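PDB 3ON7: oxidoreductase, iron/ascorbate family from Shewanella oneidensis, which probably acts as an iron(II)- and 2-oxoglutarate-dependent oxygenase that forms ethylene from 2-oxoglutarate and oxidises L-arginine. Local coordinates for residues Ala55-Met60 with Asp67-Ala72; Thr45-Phe50 with Leu152-Tyr157; Lys37-Arg42 with Arg103-Ala108; Thr25-Leu30 with Leu191-Lys196. One frame throughout, in Å; residues are numbered along the deposited sequence. Where two conformers were deposited one is given.

Contact 1: residues Ala55-Met60 with Asp67-Ala72; sequences AKNEFM and DGFFPA
The backbone N of Phe69 donates to the carbonyl O of Phe59 at 2.8 Å, with an N-H...O angle of 164°. Beside this bond Met60 and Phe69 form a single beta bridge, which brings the loop after helix 37-51 against strand 68-70.

The ring of Phe69 lies against the 3-10 turn of Lys56 and Asn57. With CG anti to the backbone N (chi1 169°), it reaches back over the turn, where Phe69 CD2 lies 3.5 Å from Lys56 O. The extended aliphatic chain of Lys56 runs obliquely past the far end of the ring, its CD 3.7 Å from Phe69 CZ, and carries NZ on to a salt bridge with Glu88 and a hydrogen bond with Phe51 O. Asn57 OD1 comes in at the ring edge, 3.7 Å from CE2 of Phe69.

Strand 68-70 is an outermost strand of the eight-stranded mixed sheet within this chain, paired with strand 88-92 through Gly68 and Phe70. Selenomethionine Met60 bends at chi2 and chi3, so that its terminal CE packs 3.6 Å from CD of Pro71 in the conformer given for the proline. The selenium of Met60 makes an oblique Met-aromatic contact with Phe69, 5.4 Å from the ring centroid. Gly68 passes close to the Phe59 carbonyl at backbone angles (phi 122°) that suit glycine.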
loop_
_atom_site.group_PDB
_atom_site.type_symbol
_atom_site.label_atom_id
_atom_site.label_comp_id
_atom_site.label_asym_id
_atom_site.label_seq_id
_atom_site.Cartn_x
_atom_site.Cartn_y
_atom_site.Cartn_z
ATOM N N ALA B 55 16.161 23.975 -3.068
ATOM C CA ALA B 55 16.985 22.756 -3.008
ATOM C C ALA B 55 16.297 21.615 -2.268
ATOM O O ALA B 55 16.690 20.469 -2.420
ATOM C CB ALA B 55 18.338 23.053 -2.342
ATOM N N LYS B 56 15.302 21.939 -1.435
ATOM C CA LYS B 56 14.531 20.933 -0.713
ATOM C C LYS B 56 13.871 19.923 -1.642
ATOM O O LYS B 56 13.687 18.751 -1.258
ATOM C CB LYS B 56 13.442 21.581 0.135
ATOM C CG LYS B 56 12.402 22.375 -0.651
ATOM C CD LYS B 56 11.620 23.301 0.267
ATOM C CE LYS B 56 10.582 24.078 -0.533
ATOM N NZ LYS B 56 9.814 24.982 0.296
ATOM N N ASN B 57 13.509 20.378 -2.845
ATOM C CA ASN B 57 12.799 19.549 -3.799
ATOM C C ASN B 57 13.604 18.343 -4.269
ATOM O O ASN B 57 13.030 17.400 -4.803
ATOM C CB ASN B 57 12.320 20.379 -4.999
ATOM C CG ASN B 57 11.287 21.442 -4.600
ATOM O OD1 ASN B 57 10.215 21.130 -4.068
ATOM N ND2 ASN B 57 11.613 22.704 -4.860
ATOM N N GLU B 58 14.921 18.374 -4.067
ATOM C CA GLU B 58 15.770 17.202 -4.303
ATOM C C GLU B 58 15.468 16.037 -3.358
ATOM O O GLU B 58 15.890 14.917 -3.614
ATOM C CB GLU B 58 17.258 17.548 -4.140
ATOM C CG GLU B 58 17.872 18.419 -5.245
ATOM C CD GLU B 58 19.212 19.055 -4.829
ATOM O OE1 GLU B 58 19.952 18.451 -4.005
ATOM O OE2 GLU B 58 19.518 20.165 -5.329
ATOM N N PHE B 59 14.784 16.299 -2.253
ATOM C CA PHE B 59 14.497 15.261 -1.272
ATOM C C PHE B 59 13.035 14.822 -1.263
ATOM O O PHE B 59 12.562 14.314 -0.252
ATOM C CB PHE B 59 14.963 15.733 0.106
ATOM C CG PHE B 59 16.428 16.033 0.154
ATOM C CD1 PHE B 59 16.907 17.286 -0.232
ATOM C CD2 PHE B 59 17.337 15.062 0.520
ATOM C CE1 PHE B 59 18.260 17.563 -0.229
ATOM C CE2 PHE B 59 18.709 15.344 0.537
ATOM C CZ PHE B 59 19.159 16.589 0.155
HETATM N N MSE B 60 12.339 14.991 -2.394
HETATM C CA MSE B 60 10.943 14.545 -2.534
HETATM C C MSE B 60 10.837 13.188 -1.920
HETATM O O MSE B 60 11.662 12.326 -2.193
HETATM C CB MSE B 60 10.513 14.390 -4.006
HETATM C CG MSE B 60 10.240 15.679 -4.781
HETATM SE SE MSE B 60 8.870 16.785 -3.979
HETATM C CE MSE B 60 7.579 15.357 -3.755
ATOM N N ASP B 67 9.409 8.335 3.403
ATOM C CA ASP B 67 10.443 9.090 4.077
ATOM C C ASP B 67 10.915 10.212 3.153
ATOM O O ASP B 67 11.050 10.012 1.937
ATOM C CB ASP B 67 11.624 8.190 4.497
ATOM C CG ASP B 67 12.316 7.468 3.319
ATOM O OD1 ASP B 67 11.614 6.801 2.522
ATOM O OD2 ASP B 67 13.574 7.532 3.217
ATOM N N GLY B 68 11.159 11.394 3.722
ATOM C CA GLY B 68 11.679 12.528 2.935
ATOM C C GLY B 68 10.787 13.756 2.992
ATOM O O GLY B 68 10.039 13.943 3.942
ATOM N N PHE B 69 10.864 14.589 1.959
ATOM C CA PHE B 69 10.178 15.889 1.945
ATOM C C PHE B 69 8.787 15.857 1.293
ATOM O O PHE B 69 8.616 15.321 0.210
ATOM C CB PHE B 69 11.049 16.900 1.219
ATOM C CG PHE B 69 10.368 18.181 0.921
ATOM C CD1 PHE B 69 9.836 18.938 1.930
ATOM C CD2 PHE B 69 10.295 18.654 -0.374
ATOM C CE1 PHE B 69 9.215 20.126 1.660
ATOM C CE2 PHE B 69 9.671 19.866 -0.649
ATOM C CZ PHE B 69 9.133 20.597 0.377
ATOM N N PHE B 70 7.820 16.478 1.958
ATOM C CA PHE B 70 6.431 16.574 1.480
ATOM C C PHE B 70 6.069 18.024 1.209
ATOM O O PHE B 70 5.799 18.769 2.152
ATOM C CB PHE B 70 5.458 16.014 2.547
ATOM C CG PHE B 70 5.501 14.531 2.671
ATOM C CD1 PHE B 70 6.475 13.909 3.444
ATOM C CD2 PHE B 70 4.589 13.736 1.993
ATOM C CE1 PHE B 70 6.519 12.503 3.573
ATOM C CE2 PHE B 70 4.630 12.333 2.102
ATOM C CZ PHE B 70 5.598 11.711 2.879
ATOM N N PRO B 71 6.037 18.430 -0.070
ATOM C CA PRO B 71 5.677 19.820 -0.350
ATOM C C PRO B 71 4.186 20.023 -0.255
ATOM O O PRO B 71 3.443 19.050 -0.241
ATOM C CB PRO B 71 6.135 20.017 -1.799
ATOM C CG PRO B 71 6.062 18.653 -2.398
ATOM C CD PRO B 71 6.372 17.684 -1.299
ATOM N N ALA B 72 3.769 21.283 -0.170
ATOM C CA ALA B 72 2.367 21.660 -0.321
ATOM C C ALA B 72 2.165 21.859 -1.826
ATOM O O ALA B 72 2.198 22.975 -2.321
ATOM C CB ALA B 72 2.041 22.972 0.442
#

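Contact 2: residues Thr45-Phe50 with Leu152-Tyr157; sequences TEWQAF and LRILHY
Ile154 CD1 sits squarely over the indole of Trp47, 3.4 Å from the centroid of the six-membered ring and 13° off its normal, a close CH-pi contact. Ile154 CD1 is also 3.4 Å from Trp47 CE2, one end of the bond shared by the two rings, while Ile154 CG2 reaches the same indole at Trp47 CE3, 4.0 Å away. Ile154 places CG1 beside its backbone N (chi1 -54°) and keeps the chain extended beyond it, which carries CD1 out from strand 151-157 to the ring. An edge-to-face contact with Tyr90 and packing on Ile106 further surround the indole.

The polar pair lies two residues further along the strand, where His156 points from the same side toward helix 37-51. Gln48 bends at chi2 to bring its amide to the imidazole, with NE2 of Gln48 3.3 Å from NE2 of His156 and the amide and ring planes 75° apart. Hydrogen bonds tie the histidine to residues outside the two segments, ND1 to Glu88 and NE2 to Ser244, while the Gln48 amide makes a weak hydrogen bond to Asn52.

This is a helix laid across one face of the larger, eight-stranded sheet of the double-stranded beta-helix fold characteristic of 2-oxoglutarate oxygenases. At Trp47 the contact is apolar, with CD1 of Ile154 contributing most of it. At the buried His156, bonds to both ring nitrogens should hold the imidazole's rotation, and the neighbouring carboxylate of Glu88 would probably favour a proton on ND1.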
loop_
_atom_site.group_PDB
_atom_site.type_symbol
_atom_site.label_atom_id
_atom_site.label_comp_id
_atom_site.label_asym_id
_atom_site.label_seq_id
_atom_site.Cartn_x
_atom_site.Cartn_y
_atom_site.Cartn_z
ATOM N N THR B 45 16.571 26.514 13.408
ATOM C CA THR B 45 17.250 27.410 12.491
ATOM C C THR B 45 17.596 26.735 11.178
ATOM O O THR B 45 17.281 27.264 10.123
ATOM C CB THR B 45 18.511 28.045 13.135
ATOM O OG1 THR B 45 18.105 28.876 14.231
ATOM C CG2 THR B 45 19.284 28.899 12.131
ATOM N N GLU B 46 18.231 25.574 11.215
ATOM C CA GLU B 46 18.711 25.000 9.963
ATOM C C GLU B 46 17.610 24.320 9.149
ATOM O O GLU B 46 17.723 24.215 7.924
ATOM C CB GLU B 46 19.953 24.111 10.159
ATOM C CG GLU B 46 19.810 22.923 11.078
ATOM C CD GLU B 46 21.148 22.258 11.399
ATOM O OE1 GLU B 46 22.210 22.834 11.066
ATOM O OE2 GLU B 46 21.134 21.147 11.977
ATOM N N TRP B 47 16.528 23.903 9.806
ATOM C CA TRP B 47 15.400 23.332 9.077
ATOM C C TRP B 47 14.549 24.425 8.470
ATOM O O TRP B 47 14.066 24.288 7.348
ATOM C CB TRP B 47 14.581 22.395 9.970
ATOM C CG TRP B 47 15.248 21.080 10.041
ATOM C CD1 TRP B 47 16.183 20.682 10.935
ATOM C CD2 TRP B 47 15.073 19.994 9.138
ATOM N NE1 TRP B 47 16.597 19.408 10.659
ATOM C CE2 TRP B 47 15.917 18.958 9.562
ATOM C CE3 TRP B 47 14.274 19.790 8.022
ATOM C CZ2 TRP B 47 15.977 17.741 8.913
ATOM C CZ3 TRP B 47 14.349 18.579 7.371
ATOM C CH2 TRP B 47 15.189 17.573 7.817
ATOM N N GLN B 48 14.381 25.522 9.185
ATOM C CA GLN B 48 13.784 26.704 8.573
ATOM C C GLN B 48 14.515 27.065 7.278
ATOM O O GLN B 48 13.899 27.311 6.233
ATOM C CB GLN B 48 13.806 27.890 9.530
ATOM C CG GLN B 48 13.095 29.123 8.995
ATOM C CD GLN B 48 11.628 28.873 8.710
ATOM O OE1 GLN B 48 10.817 28.827 9.618
ATOM N NE2 GLN B 48 11.288 28.706 7.440
ATOM N N ALA B 49 15.832 27.092 7.360
ATOM C CA ALA B 49 16.689 27.301 6.185
ATOM C C ALA B 49 16.416 26.290 5.067
ATOM O O ALA B 49 16.272 26.650 3.902
ATOM C CB ALA B 49 18.164 27.247 6.604
ATOM N N PHE B 50 16.354 25.027 5.433
ATOM C CA PHE B 50 16.036 23.961 4.475
ATOM C C PHE B 50 14.755 24.238 3.709
ATOM O O PHE B 50 14.741 24.129 2.496
ATOM C CB PHE B 50 15.921 22.618 5.196
ATOM C CG PHE B 50 15.396 21.514 4.340
ATOM C CD1 PHE B 50 16.225 20.862 3.451
ATOM C CD2 PHE B 50 14.067 21.129 4.420
ATOM C CE1 PHE B 50 15.745 19.845 2.658
ATOM C CE2 PHE B 50 13.576 20.116 3.622
ATOM C CZ PHE B 50 14.408 19.478 2.739
ATOM N N LEU B 152 9.987 11.042 13.381
ATOM C CA LEU B 152 10.213 12.454 13.714
ATOM C C LEU B 152 9.767 13.252 12.487
ATOM O O LEU B 152 10.332 13.122 11.422
ATOM C CB LEU B 152 11.685 12.690 14.071
ATOM C CG LEU B 152 12.165 14.109 14.350
ATOM C CD1 LEU B 152 11.270 14.823 15.331
ATOM C CD2 LEU B 152 13.612 14.079 14.840
ATOM N N ARG B 153 8.690 14.002 12.655
ATOM C CA ARG B 153 7.977 14.707 11.614
ATOM C C ARG B 153 8.340 16.176 11.832
ATOM O O ARG B 153 8.129 16.719 12.913
ATOM C CB ARG B 153 6.483 14.428 11.838
ATOM C CG ARG B 153 5.496 14.979 10.852
ATOM C CD ARG B 153 4.073 14.332 10.984
ATOM N NE ARG B 153 3.404 14.379 9.683
ATOM C CZ ARG B 153 2.281 15.035 9.378
ATOM N NH1 ARG B 153 1.563 15.701 10.278
ATOM N NH2 ARG B 153 1.850 14.992 8.132
ATOM N N ILE B 154 8.962 16.805 10.839
ATOM C CA ILE B 154 9.323 18.218 10.939
ATOM C C ILE B 154 8.323 19.004 10.108
ATOM O O ILE B 154 8.314 18.885 8.885
ATOM C CB ILE B 154 10.768 18.441 10.473
ATOM C CG1 ILE B 154 11.679 17.498 11.257
ATOM C CG2 ILE B 154 11.213 19.951 10.629
ATOM C CD1 ILE B 154 13.143 17.663 11.035
ATOM N N LEU B 155 7.463 19.778 10.790
ATOM C CA LEU B 155 6.377 20.513 10.142
ATOM C C LEU B 155 6.764 21.965 9.908
ATOM O O LEU B 155 7.366 22.598 10.781
ATOM C CB LEU B 155 5.116 20.468 11.011
ATOM C CG LEU B 155 4.298 19.185 10.870
ATOM C CD1 LEU B 155 3.230 19.353 9.820
ATOM C CD2 LEU B 155 5.194 18.000 10.518
ATOM N N HIS B 156 6.417 22.490 8.727
ATOM C CA HIS B 156 6.617 23.898 8.416
ATOM C C HIS B 156 5.359 24.520 7.821
ATOM O O HIS B 156 4.922 24.118 6.756
ATOM C CB HIS B 156 7.778 24.116 7.459
ATOM C CG HIS B 156 7.938 25.551 7.037
ATOM N ND1 HIS B 156 8.003 25.942 5.716
ATOM C CD2 HIS B 156 8.033 26.688 7.769
ATOM C CE1 HIS B 156 8.143 27.258 5.655
ATOM N NE2 HIS B 156 8.165 27.731 6.889
ATOM N N TYR B 157 4.786 25.483 8.544
ATOM C CA TYR B 157 3.721 26.313 8.043
ATOM C C TYR B 157 4.317 27.568 7.473
ATOM O O TYR B 157 4.775 28.416 8.230
ATOM C CB TYR B 157 2.770 26.700 9.165
ATOM C CG TYR B 157 2.058 25.531 9.773
ATOM C CD1 TYR B 157 2.636 24.795 10.810
ATOM C CD2 TYR B 157 0.802 25.161 9.317
ATOM C CE1 TYR B 157 1.974 23.724 11.371
ATOM C CE2 TYR B 157 0.135 24.084 9.866
ATOM C CZ TYR B 157 0.722 23.370 10.887
ATOM O OH TYR B 157 0.038 22.324 11.424
#

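Contact 3: residues Lys37-Arg42 with Arg103-Ala108; sequences KELVER and RANILA
Leu39 and Asn105 meet through different first torsions: Leu39 sets CG anti to its backbone N, whereas Asn105 sets CG beside its own (chi1 -74°). Leu39 CD1 thereby lies 4.0 Å from OD1 of Asn105, alongside the amide and also nearing the CB and CG of that residue. The other branch reaches toward the helix backbone, with Leu39 CD2 4.4 Å from Ala108 C.

Arg42 approaches from the solvent side. In the conformer given, its guanidinium stands at 80° to the Asn105 amide, and the separation of 3.8 Å between NH2 of Arg42 and OD1 of Asn105 makes this a loose polar approach. In that same conformer NH1 of Arg42 is engaged by Glu38 OE2 at 3.1 Å, a salt bridge one turn back on the same helix. The ND2 end of Asn105 is taken by Glu46.

The contact is sparse: the axes of segments 37-42 and 103-108 approach to 10.2 Å, with 129° between their N-to-C directions. Further along helix 37-51, Ile43 continues the interface against Ile106, whose side chain also touches Leu152 and Ile154 of strand 151-157, so the helix pair rests on the sheet.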
loop_
_atom_site.group_PDB
_atom_site.type_symbol
_atom_site.label_atom_id
_atom_site.label_comp_id
_atom_site.label_asym_id
_atom_site.label_seq_id
_atom_site.Cartn_x
_atom_site.Cartn_y
_atom_site.Cartn_z
ATOM N N LYS B 37 18.905 22.926 25.058
ATOM C CA LYS B 37 18.101 24.037 24.530
ATOM C C LYS B 37 18.643 24.575 23.208
ATOM O O LYS B 37 17.897 24.994 22.298
ATOM C CB LYS B 37 18.130 25.184 25.563
ATOM C CG LYS B 37 16.966 26.171 25.493
ATOM C CD LYS B 37 16.896 27.034 26.753
ATOM N N GLU B 38 19.966 24.625 23.127
ATOM C CA GLU B 38 20.588 25.217 21.961
ATOM C C GLU B 38 20.629 24.230 20.803
ATOM O O GLU B 38 20.713 24.651 19.669
ATOM C CB GLU B 38 21.965 25.831 22.282
ATOM C CG GLU B 38 23.128 24.870 22.504
ATOM C CD GLU B 38 24.493 25.554 22.308
ATOM O OE1 GLU B 38 24.807 26.496 23.081
ATOM O OE2 GLU B 38 25.246 25.146 21.380
ATOM N N LEU B 39 20.536 22.928 21.086
ATOM C CA LEU B 39 20.366 21.943 20.028
ATOM C C LEU B 39 19.006 22.173 19.352
ATOM O O LEU B 39 18.924 22.266 18.125
ATOM C CB LEU B 39 20.491 20.514 20.555
ATOM C CG LEU B 39 20.303 19.377 19.533
ATOM C CD1 LEU B 39 21.370 19.381 18.409
ATOM C CD2 LEU B 39 20.300 18.041 20.238
ATOM N N VAL B 40 17.957 22.321 20.158
ATOM C CA VAL B 40 16.615 22.549 19.636
ATOM C C VAL B 40 16.549 23.831 18.796
ATOM O O VAL B 40 15.897 23.848 17.753
ATOM C CB VAL B 40 15.574 22.574 20.771
ATOM C CG1 VAL B 40 14.193 22.914 20.250
ATOM C CG2 VAL B 40 15.548 21.237 21.471
ATOM N N GLU B 41 17.250 24.880 19.235
ATOM C CA GLU B 41 17.295 26.150 18.508
ATOM C C GLU B 41 18.098 25.991 17.207
ATOM O O GLU B 41 17.749 26.559 16.189
ATOM C CB GLU B 41 17.936 27.263 19.378
ATOM C CG GLU B 41 17.161 27.672 20.635
ATOM C CD GLU B 41 18.040 28.386 21.729
ATOM O OE1 GLU B 41 19.200 28.796 21.438
ATOM O OE2 GLU B 41 17.559 28.534 22.887
ATOM N N ARG B 42 19.205 25.261 17.271
ATOM C CA ARG B 42 20.060 25.021 16.111
ATOM C C ARG B 42 19.248 24.267 15.031
ATOM O O ARG B 42 19.362 24.552 13.831
ATOM C CB ARG B 42 21.331 24.236 16.529
ATOM C CG ARG B 42 22.663 24.896 16.142
ATOM C CD ARG B 42 23.803 24.676 17.170
ATOM N NE ARG B 42 24.214 23.269 17.285
ATOM C CZ ARG B 42 24.226 22.537 18.405
ATOM N NH1 ARG B 42 23.867 23.052 19.581
ATOM N NH2 ARG B 42 24.622 21.265 18.354
ATOM N N ARG B 103 21.896 15.820 9.011
ATOM C CA ARG B 103 21.847 14.501 9.665
ATOM C C ARG B 103 22.343 14.471 11.142
ATOM O O ARG B 103 21.661 13.940 12.031
ATOM C CB ARG B 103 22.652 13.492 8.826
ATOM C CG ARG B 103 22.709 12.046 9.387
ATOM C CD ARG B 103 23.401 11.078 8.414
ATOM N NE ARG B 103 22.618 10.873 7.180
ATOM C CZ ARG B 103 21.778 9.855 6.947
ATOM N NH1 ARG B 103 21.581 8.908 7.856
ATOM N NH2 ARG B 103 21.111 9.786 5.786
ATOM N N ALA B 104 23.515 15.039 11.401
ATOM C CA ALA B 104 24.135 14.939 12.727
ATOM C C ALA B 104 23.210 15.475 13.804
ATOM O O ALA B 104 22.944 14.799 14.785
ATOM C CB ALA B 104 25.460 15.670 12.764
ATOM N N ASN B 105 22.709 16.682 13.608
ATOM C CA ASN B 105 21.879 17.327 14.609
ATOM C C ASN B 105 20.538 16.645 14.771
ATOM O O ASN B 105 20.045 16.478 15.895
ATOM C CB ASN B 105 21.689 18.815 14.286
ATOM C CG ASN B 105 22.954 19.650 14.576
ATOM O OD1 ASN B 105 23.854 19.201 15.270
ATOM N ND2 ASN B 105 23.013 20.846 14.034
ATOM N N ILE B 106 19.932 16.235 13.665
ATOM C CA ILE B 106 18.588 15.709 13.770
ATOM C C ILE B 106 18.613 14.309 14.369
ATOM O O ILE B 106 17.750 13.990 15.157
ATOM C CB ILE B 106 17.805 15.778 12.430
ATOM C CG1 ILE B 106 16.306 15.832 12.706
ATOM C CG2 ILE B 106 18.159 14.616 11.501
ATOM C CD1 ILE B 106 15.896 16.866 13.723
ATOM N N LEU B 107 19.622 13.500 14.038
ATOM C CA LEU B 107 19.745 12.195 14.673
ATOM C C LEU B 107 20.237 12.290 16.140
ATOM O O LEU B 107 19.882 11.458 16.952
ATOM C CB LEU B 107 20.634 11.247 13.841
ATOM C CG LEU B 107 20.074 10.870 12.461
ATOM C CD1 LEU B 107 20.968 9.876 11.750
ATOM C CD2 LEU B 107 18.641 10.334 12.558
ATOM N N ALA B 108 21.050 13.287 16.472
ATOM C CA ALA B 108 21.405 13.526 17.870
ATOM C C ALA B 108 20.141 13.896 18.644
ATOM O O ALA B 108 19.926 13.413 19.743
ATOM C CB ALA B 108 22.468 14.617 17.999
#

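Contact 4: residues Thr25-Leu30 with Leu191-Lys196; sequences TGFGVL and LQVKAK
Val193 sets CG2 over the centre of the Phe27 ring, 3.5 Å from the centroid and only 4° off the ring normal. This is a CH-pi contact in which all six ring carbons of Phe27 lie 3.7 to 3.9 Å from Val193 CG2. Since CG1 of Val193 is anti to its backbone N (chi1 170°), this second methyl is directed to the C-terminal end of helix 14-25, where Val193 CG1 lies 3.9 Å from Thr25 O.

The backbones are joined there through one water, which donates to Thr25 O at 2.6 Å and to Lys194 O at 2.9 Å. Thr25 OG1 accepts from the N of Phe27 in an ST turn, closing the exit from the helix, where Gly26 takes up positive phi; OG1 is also bonded to Ser21 O.

His174, Asp176 and His231 are arranged as in the HxD...H facial triad of this family and probably bind the iron; Phe27 meets His231 of strand 231-234 edge-to-face. Strand 27-31, in the eight-stranded sheet, pairs with strand 210-214, whose Ile211 and Asn213 touch Phe27, whereas strand 191-194 lies in the four-stranded antiparallel sheet, so the contact is made between the two sheets.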
loop_
_atom_site.group_PDB
_atom_site.type_symbol
_atom_site.label_atom_id
_atom_site.label_comp_id
_atom_site.label_asym_id
_atom_site.label_seq_id
_atom_site.Cartn_x
_atom_site.Cartn_y
_atom_site.Cartn_z
ATOM N N THR B 25 -5.511 13.942 32.204
ATOM C CA THR B 25 -5.789 14.742 31.004
ATOM C C THR B 25 -5.284 14.140 29.696
ATOM O O THR B 25 -5.592 14.666 28.635
ATOM C CB THR B 25 -5.125 16.141 31.082
ATOM O OG1 THR B 25 -3.704 16.001 30.900
ATOM C CG2 THR B 25 -5.425 16.826 32.395
ATOM N N GLY B 26 -4.469 13.088 29.756
ATOM C CA GLY B 26 -3.835 12.541 28.548
ATOM C C GLY B 26 -2.554 13.246 28.136
ATOM O O GLY B 26 -1.886 12.800 27.212
ATOM N N PHE B 27 -2.205 14.323 28.843
ATOM C CA PHE B 27 -1.076 15.188 28.506
ATOM C C PHE B 27 -0.258 15.536 29.747
ATOM O O PHE B 27 -0.779 15.577 30.864
ATOM C CB PHE B 27 -1.562 16.503 27.883
ATOM C CG PHE B 27 -1.731 16.441 26.392
ATOM C CD1 PHE B 27 -2.737 15.659 25.820
ATOM C CD2 PHE B 27 -0.892 17.173 25.553
ATOM C CE1 PHE B 27 -2.887 15.598 24.467
ATOM C CE2 PHE B 27 -1.043 17.119 24.196
ATOM C CZ PHE B 27 -2.040 16.335 23.646
ATOM N N GLY B 28 1.019 15.818 29.514
ATOM C CA GLY B 28 1.928 16.271 30.553
ATOM C C GLY B 28 2.856 17.301 29.968
ATOM O O GLY B 28 3.281 17.169 28.833
ATOM N N VAL B 29 3.164 18.340 30.734
ATOM C CA VAL B 29 4.017 19.422 30.262
ATOM C C VAL B 29 5.271 19.459 31.149
ATOM O O VAL B 29 5.148 19.542 32.354
ATOM C CB VAL B 29 3.253 20.751 30.352
ATOM C CG1 VAL B 29 4.117 21.907 29.899
ATOM C CG2 VAL B 29 1.968 20.682 29.550
ATOM N N LEU B 30 6.462 19.355 30.559
ATOM C CA LEU B 30 7.701 19.392 31.328
ATOM C C LEU B 30 8.544 20.613 30.997
ATOM O O LEU B 30 8.821 20.863 29.824
ATOM C CB LEU B 30 8.544 18.146 31.068
ATOM C CG LEU B 30 8.104 16.835 31.708
ATOM C CD1 LEU B 30 9.027 15.719 31.231
ATOM C CD2 LEU B 30 8.092 16.933 33.208
ATOM N N LEU B 191 -1.973 25.465 20.985
ATOM C CA LEU B 191 -2.159 24.046 21.229
ATOM C C LEU B 191 -3.135 23.896 22.383
ATOM O O LEU B 191 -2.959 24.524 23.439
ATOM C CB LEU B 191 -0.826 23.346 21.544
ATOM C CG LEU B 191 -0.860 21.845 21.872
ATOM C CD1 LEU B 191 -1.069 20.945 20.645
ATOM C CD2 LEU B 191 0.435 21.441 22.607
ATOM N N GLN B 192 -4.177 23.099 22.147
ATOM C CA GLN B 192 -5.220 22.850 23.129
ATOM C C GLN B 192 -5.593 21.372 23.240
ATOM O O GLN B 192 -5.411 20.591 22.295
ATOM C CB GLN B 192 -6.464 23.625 22.768
ATOM C CG GLN B 192 -6.280 25.103 22.742
ATOM C CD GLN B 192 -7.583 25.809 22.503
ATOM O OE1 GLN B 192 -8.392 25.366 21.679
ATOM N NE2 GLN B 192 -7.808 26.915 23.224
ATOM N N VAL B 193 -6.147 21.023 24.397
ATOM C CA VAL B 193 -6.500 19.654 24.754
ATOM C C VAL B 193 -7.918 19.641 25.261
ATOM O O VAL B 193 -8.302 20.483 26.037
ATOM C CB VAL B 193 -5.583 19.142 25.881
ATOM C CG1 VAL B 193 -6.086 17.806 26.425
ATOM C CG2 VAL B 193 -4.149 19.055 25.392
ATOM N N LYS B 194 -8.690 18.670 24.819
ATOM C CA LYS B 194 -10.085 18.535 25.193
ATOM C C LYS B 194 -10.238 17.983 26.626
ATOM O O LYS B 194 -9.810 16.880 26.931
ATOM C CB LYS B 194 -10.781 17.638 24.166
ATOM C CG LYS B 194 -12.241 17.259 24.453
ATOM C CD LYS B 194 -13.158 18.453 24.548
ATOM C CE LYS B 194 -13.288 19.199 23.203
ATOM N NZ LYS B 194 -13.886 18.397 22.087
ATOM N N ALA B 195 -10.842 18.783 27.490
ATOM C CA ALA B 195 -11.144 18.400 28.846
ATOM C C ALA B 195 -12.402 17.545 28.893
ATOM O O ALA B 195 -13.144 17.442 27.909
ATOM C CB ALA B 195 -11.344 19.638 29.704
ATOM N N LYS B 196 -12.649 16.974 30.069
ATOM C CA LYS B 196 -13.771 16.060 30.295
ATOM C C LYS B 196 -15.148 16.736 30.177
ATOM O O LYS B 196 -16.118 16.087 29.782
ATOM C CB LYS B 196 -13.612 15.374 31.659
ATOM C CG LYS B 196 -12.488 14.310 31.696
ATOM C CD LYS B 196 -11.984 14.017 33.123
HETATM O O HOH W 1 -7.866 15.894 28.900
#

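How the contacts relate
Contacts 1, 2 and 3 gather on one flank of the fold around helix 37-51, which supplies a segment to both contact 2 and contact 3 and leads into the loop of contact 1. Contact 2 touches both of the others, its centre about 11 Å from that of contact 1, where Phe50 packs on Lys56, and 12 Å from that of contact 3. Contact 4 stands apart, its centre about 25 Å from that of contact 2, yet contacts 1, 2 and 4 all reach the eight-stranded sheet. Along the chain contact 4 closes the longest loop, with contacts 1 to 3 nested inside, and contacts 2 and 3 interleave. Contacts 2 and 4 both join the N-terminal region to the oxygenase region.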